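Local structure of octopine dehydrogenase (Pecten maximus, 3C7A) at residues A[41-46]-A[70-75]; A[16-21]-A[29-34]. The protein catalyses the NADH-dependent reductive condensation of L-arginine with pyruvate to D-octopine, the reverse of octopine dehydrogenation. All blocks are in the same frame, centred on the assembly; numbering follows the deposited sequence.

Interaction 1: A[41-46]-A[70-75]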
loop_
_atom_site.group_PDB
_atom_site.type_symbol
_atom_site.label_atom_id
_atom_site.label_comp_id
_atom_site.label_asym_id
_atom_site.label_seq_id
_atom_site.Cartn_x
_atom_site.Cartn_y
_atom_site.Cartn_z
ATOM N N ARG A 41 0.965 -10.100 25.380
ATOM C CA ARG A 41 1.551 -11.349 24.874
ATOM C C ARG A 41 3.010 -11.169 24.440
ATOM O O ARG A 41 3.847 -12.041 24.692
ATOM C CB ARG A 41 0.728 -11.911 23.705
ATOM C CG ARG A 41 -0.699 -12.341 24.047
ATOM C CD ARG A 41 -0.749 -13.668 24.807
ATOM N NE ARG A 41 -2.099 -14.237 24.812
ATOM C CZ ARG A 41 -2.527 -15.174 25.655
ATOM N NH1 ARG A 41 -1.720 -15.663 26.591
ATOM N NH2 ARG A 41 -3.772 -15.622 25.567
ATOM N N TRP A 42 3.297 -10.039 23.791
ATOM C CA TRP A 42 4.650 -9.688 23.337
ATOM C C TRP A 42 5.609 -9.498 24.520
ATOM O O TRP A 42 6.708 -10.056 24.523
ATOM C CB TRP A 42 4.605 -8.414 22.473
ATOM C CG TRP A 42 5.847 -8.127 21.633
ATOM C CD1 TRP A 42 7.136 -8.509 21.898
ATOM C CD2 TRP A 42 5.905 -7.361 20.418
ATOM N NE1 TRP A 42 7.982 -8.047 20.917
ATOM C CE2 TRP A 42 7.255 -7.340 19.997
ATOM C CE3 TRP A 42 4.944 -6.699 19.639
ATOM C CZ2 TRP A 42 7.671 -6.680 18.833
ATOM C CZ3 TRP A 42 5.357 -6.044 18.477
ATOM C CH2 TRP A 42 6.710 -6.040 18.088
ATOM N N THR A 43 5.183 -8.722 25.518
ATOM C CA THR A 43 6.006 -8.405 26.696
ATOM C C THR A 43 6.407 -9.652 27.503
ATOM O O THR A 43 7.537 -9.745 27.994
ATOM C CB THR A 43 5.298 -7.377 27.625
ATOM O OG1 THR A 43 4.856 -6.250 26.856
ATOM C CG2 THR A 43 6.236 -6.885 28.724
ATOM N N LYS A 44 5.481 -10.603 27.624
ATOM C CA LYS A 44 5.703 -11.825 28.402
ATOM C C LYS A 44 6.675 -12.792 27.714
ATOM O O LYS A 44 7.484 -13.447 28.378
ATOM C CB LYS A 44 4.365 -12.520 28.685
ATOM C CG LYS A 44 4.269 -13.197 30.051
ATOM C CD LYS A 44 4.786 -14.628 30.024
ATOM C CE LYS A 44 4.689 -15.274 31.396
ATOM N NZ LYS A 44 5.250 -16.652 31.390
ATOM N N ALA A 45 6.595 -12.870 26.386
ATOM C CA ALA A 45 7.444 -13.768 25.598
ATOM C C ALA A 45 8.903 -13.306 25.508
ATOM O O ALA A 45 9.816 -14.137 25.479
ATOM C CB ALA A 45 6.858 -13.966 24.204
ATOM N N LEU A 46 9.117 -11.991 25.463
ATOM C CA LEU A 46 10.466 -11.423 25.363
ATOM C C LEU A 46 11.227 -11.458 26.696
ATOM O O LEU A 46 12.407 -11.815 26.732
ATOM C CB LEU A 46 10.421 -9.993 24.797
ATOM C CG LEU A 46 11.741 -9.231 24.589
ATOM C CD1 LEU A 46 12.606 -9.869 23.506
ATOM C CD2 LEU A 46 11.478 -7.765 24.264
ATOM N N LYS A 70 11.705 0.900 24.326
ATOM C CA LYS A 70 11.380 1.535 25.609
ATOM C C LYS A 70 10.106 0.968 26.254
ATOM O O LYS A 70 10.103 0.646 27.446
ATOM C CB LYS A 70 11.277 3.061 25.440
ATOM C CG LYS A 70 10.922 3.852 26.706
ATOM C CD LYS A 70 12.118 4.020 27.632
ATOM C CE LYS A 70 11.740 4.792 28.886
ATOM N NZ LYS A 70 12.880 4.882 29.843
ATOM N N VAL A 71 9.035 0.849 25.465
ATOM C CA VAL A 71 7.747 0.340 25.959
ATOM C C VAL A 71 6.896 -0.304 24.849
ATOM O O VAL A 71 6.949 0.119 23.691
ATOM C CB VAL A 71 6.946 1.448 26.731
ATOM C CG1 VAL A 71 6.482 2.567 25.797
ATOM C CG2 VAL A 71 5.771 0.848 27.508
ATOM N N ILE A 72 6.141 -1.343 25.215
ATOM C CA ILE A 72 5.188 -2.010 24.318
ATOM C C ILE A 72 3.814 -2.074 25.004
ATOM O O ILE A 72 3.652 -2.770 26.012
ATOM C CB ILE A 72 5.669 -3.435 23.908
ATOM C CG1 ILE A 72 7.047 -3.372 23.232
ATOM C CG2 ILE A 72 4.648 -4.109 22.985
ATOM C CD1 ILE A 72 7.789 -4.705 23.164
ATOM N N THR A 73 2.834 -1.357 24.453
ATOM C CA THR A 73 1.557 -1.114 25.144
ATOM C C THR A 73 0.330 -0.985 24.221
ATOM O O THR A 73 0.463 -0.921 22.995
ATOM C CB THR A 73 1.661 0.145 26.063
ATOM O OG1 THR A 73 0.433 0.339 26.777
ATOM C CG2 THR A 73 1.979 1.402 25.246
ATOM N N LYS A 74 -0.859 -0.952 24.828
ATOM C CA LYS A 74 -2.113 -0.693 24.107
ATOM C C LYS A 74 -2.724 0.681 24.436
ATOM O O LYS A 74 -3.776 1.041 23.897
ATOM C CB LYS A 74 -3.136 -1.814 24.360
ATOM C CG LYS A 74 -3.789 -1.801 25.745
ATOM C CD LYS A 74 -5.032 -2.683 25.775
ATOM C CE LYS A 74 -5.738 -2.628 27.123
ATOM N NZ LYS A 74 -4.979 -3.327 28.201
ATOM N N ASP A 75 -2.058 1.434 25.312
ATOM C CA ASP A 75 -2.530 2.748 25.771
ATOM C C ASP A 75 -1.973 3.879 24.888
ATOM O O ASP A 75 -0.763 4.115 24.879
ATOM C CB ASP A 75 -2.132 2.956 27.244
ATOM C CG ASP A 75 -2.753 4.208 27.874
ATOM O OD1 ASP A 75 -3.341 5.051 27.161
ATOM O OD2 ASP A 75 -2.639 4.349 29.111
HETATM O O HOH W 1 6.470 -3.266 27.685
#
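I72 lays its terminal methyl on the indole of W42. I72 CD1 sits 4.0 Å from the centroid of the W42 five-membered ring and only 6° off the ring normal, so this is a CH-pi contact over the face. Against the whole indole the methyl is displaced toward the rim. The indole atoms nearest the methyl are W42 NE1 and W42 CD1. The two side chains cross at about a right angle. W42 has CG anti to its backbone N (chi1 -165°), which swings the indole off helix 38-46 toward the sheet. In I72 the CG1 branch stands anti to the carbonyl carbon, and chi2 of 163° extends it until I72 CD1 meets the ring.

T43, one residue further along the helix, slides past I72 in the opposite sense. Its OG1 lies 4.2 Å from I72 CB and 3.8 Å from I72 O. The hydroxyl has its main partner on its own helix, a hydrogen bond with A39 O. A water joins the two segments beside this pair. It accepts from I72 N at 3.1 Å and has a weak link to T43 OG1 at 3.5 Å.

W42 also stacks with H15 and touches V31. The nearest atoms of its side chain and of G10, an NADH-binding residue, are about 4 Å apart. The buried half of the contact is dispersion and CH-pi packing, with no charge involved. On the exposed half, water supplies the polar link, and it is weak at the T43 end.

Interaction 2: A[16-21]-A[29-34]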
loop_
_atom_site.group_PDB
_atom_site.type_symbol
_atom_site.label_atom_id
_atom_site.label_comp_id
_atom_site.label_asym_id
_atom_site.label_seq_id
_atom_site.Cartn_x
_atom_site.Cartn_y
_atom_site.Cartn_z
ATOM N N THR A 16 10.457 -6.062 12.215
ATOM C CA THR A 16 11.692 -5.628 11.545
ATOM C C THR A 16 12.034 -4.152 11.814
ATOM O O THR A 16 13.176 -3.832 12.155
ATOM C CB THR A 16 11.641 -5.900 10.009
ATOM O OG1 THR A 16 11.307 -7.273 9.765
ATOM C CG2 THR A 16 12.986 -5.591 9.345
ATOM N N LEU A 17 11.046 -3.267 11.666
ATOM C CA LEU A 17 11.250 -1.823 11.852
ATOM C C LEU A 17 11.642 -1.443 13.288
ATOM O O LEU A 17 12.525 -0.603 13.490
ATOM C CB LEU A 17 10.016 -1.027 11.393
ATOM C CG LEU A 17 10.015 0.507 11.518
ATOM C CD1 LEU A 17 11.080 1.167 10.635
ATOM C CD2 LEU A 17 8.635 1.073 11.204
ATOM N N SER A 18 10.987 -2.065 14.272
ATOM C CA SER A 18 11.244 -1.789 15.691
ATOM C C SER A 18 12.668 -2.151 16.130
ATOM O O SER A 18 13.290 -1.414 16.899
ATOM C CB SER A 18 10.220 -2.505 16.579
ATOM O OG SER A 18 8.923 -1.950 16.423
ATOM N N GLY A 19 13.170 -3.282 15.635
ATOM C CA GLY A 19 14.517 -3.756 15.957
ATOM C C GLY A 19 15.643 -2.904 15.390
ATOM O O GLY A 19 16.638 -2.650 16.073
ATOM N N LEU A 20 15.486 -2.463 14.142
ATOM C CA LEU A 20 16.505 -1.646 13.471
ATOM C C LEU A 20 16.588 -0.213 14.014
ATOM O O LEU A 20 17.687 0.304 14.241
ATOM C CB LEU A 20 16.291 -1.636 11.949
ATOM C CG LEU A 20 16.431 -2.948 11.162
ATOM C CD1 LEU A 20 15.984 -2.754 9.717
ATOM C CD2 LEU A 20 17.851 -3.516 11.209
ATOM N N ALA A 21 15.428 0.413 14.218
ATOM C CA ALA A 21 15.345 1.795 14.711
ATOM C C ALA A 21 15.873 1.974 16.140
ATOM O O ALA A 21 16.513 2.985 16.447
ATOM C CB ALA A 21 13.910 2.315 14.607
ATOM N N VAL A 29 12.167 4.559 21.085
ATOM C CA VAL A 29 11.090 3.869 20.352
ATOM C C VAL A 29 9.955 3.375 21.263
ATOM O O VAL A 29 10.206 2.752 22.299
ATOM C CB VAL A 29 11.644 2.670 19.514
ATOM C CG1 VAL A 29 10.518 1.907 18.812
ATOM C CG2 VAL A 29 12.676 3.145 18.491
ATOM N N ARG A 30 8.713 3.658 20.858
ATOM C CA ARG A 30 7.513 3.138 21.525
ATOM C C ARG A 30 6.647 2.333 20.548
ATOM O O ARG A 30 6.461 2.740 19.400
ATOM C CB ARG A 30 6.690 4.278 22.137
ATOM C CG ARG A 30 7.445 5.103 23.169
ATOM C CD ARG A 30 6.523 5.990 23.990
ATOM N NE ARG A 30 6.082 7.188 23.271
ATOM C CZ ARG A 30 6.818 8.284 23.093
ATOM N NH1 ARG A 30 8.060 8.351 23.560
ATOM N NH2 ARG A 30 6.311 9.316 22.432
ATOM N N VAL A 31 6.123 1.196 21.008
ATOM C CA VAL A 31 5.293 0.314 20.172
ATOM C C VAL A 31 3.833 0.294 20.651
ATOM O O VAL A 31 3.566 0.097 21.841
ATOM C CB VAL A 31 5.863 -1.140 20.121
ATOM C CG1 VAL A 31 5.021 -2.035 19.210
ATOM C CG2 VAL A 31 7.315 -1.141 19.659
ATOM N N LEU A 32 2.905 0.500 19.714
ATOM C CA LEU A 32 1.462 0.468 19.992
ATOM C C LEU A 32 0.731 -0.537 19.089
ATOM O O LEU A 32 0.898 -0.515 17.865
ATOM C CB LEU A 32 0.853 1.872 19.825
ATOM C CG LEU A 32 -0.663 2.075 19.991
ATOM C CD1 LEU A 32 -1.080 2.051 21.459
ATOM C CD2 LEU A 32 -1.121 3.375 19.333
ATOM N N THR A 33 -0.071 -1.411 19.704
ATOM C CA THR A 33 -0.941 -2.356 18.977
ATOM C C THR A 33 -2.326 -2.483 19.633
ATOM O O THR A 33 -2.435 -2.568 20.859
ATOM C CB THR A 33 -0.287 -3.764 18.787
ATOM O OG1 THR A 33 -1.266 -4.695 18.302
ATOM C CG2 THR A 33 0.305 -4.296 20.094
ATOM N N LEU A 34 -3.371 -2.499 18.805
ATOM C CA LEU A 34 -4.758 -2.478 19.288
ATOM C C LEU A 34 -5.553 -3.771 19.029
ATOM O O LEU A 34 -6.782 -3.788 19.173
ATOM C CB LEU A 34 -5.512 -1.271 18.698
ATOM C CG LEU A 34 -4.984 0.154 18.921
ATOM C CD1 LEU A 34 -5.679 1.136 17.982
ATOM C CD2 LEU A 34 -5.131 0.602 20.374
#
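S18 and A21 face the strand from one side of helix 12-21, and V31 and V29 receive them. The closest approach is S18 OG to V31 CG2, at 3.7 Å. V31 CG2 is a methyl, so this is a van der Waals contact; the hydroxyl finds its polar partner in A14 O, one turn back in the helix. With chi1 at -68°, OG is folded back beside the backbone N of S18, and its flank meets the valine methyl.

The A21 end packs at slightly longer range. V29 CG2 lies 4.2 Å from A21 CB and 4.1 Å from A21 C, so one methyl rests on both the side chain and the backbone of the last helical turn. All four touching residues are buried, so neither end is a solvent side. Partly exposed L20 does not touch the strand. The contact is small, with 142 Å² buried in all.

Helix 12-21 and strand 27-32 belong to the beta-alpha-beta unit that starts with strand 3-8, as in a Rossmann-type NAD-binding fold. Along one edge, the R30 backbone bonds to V5 and V7 of strand 3-8. Along the other, V29 pairs with K70, and V31 with V71 and T73.

In the fold
Interaction 2 comes first along the chain and closes before interaction 1 opens. Their centres are about 10 Å apart. Both reach the same sheet, where strands 27-32 and 71-73 run parallel as neighbours. V31 joins them directly: its N is 3.0 Å from V71 O and its O is 3.1 Å from T73 N, both probable hydrogen bonds. Strand 27-32 leads on into helix 38-46, so the strand of interaction 2 and the helix of interaction 1 are consecutive elements. Together the two contacts pack two successive helices of the dinucleotide-binding domain against its sheet. The NADH-binding residues G10 to G13 and F35 to E38 lie in the strand-to-helix turns and the first residues of these helices.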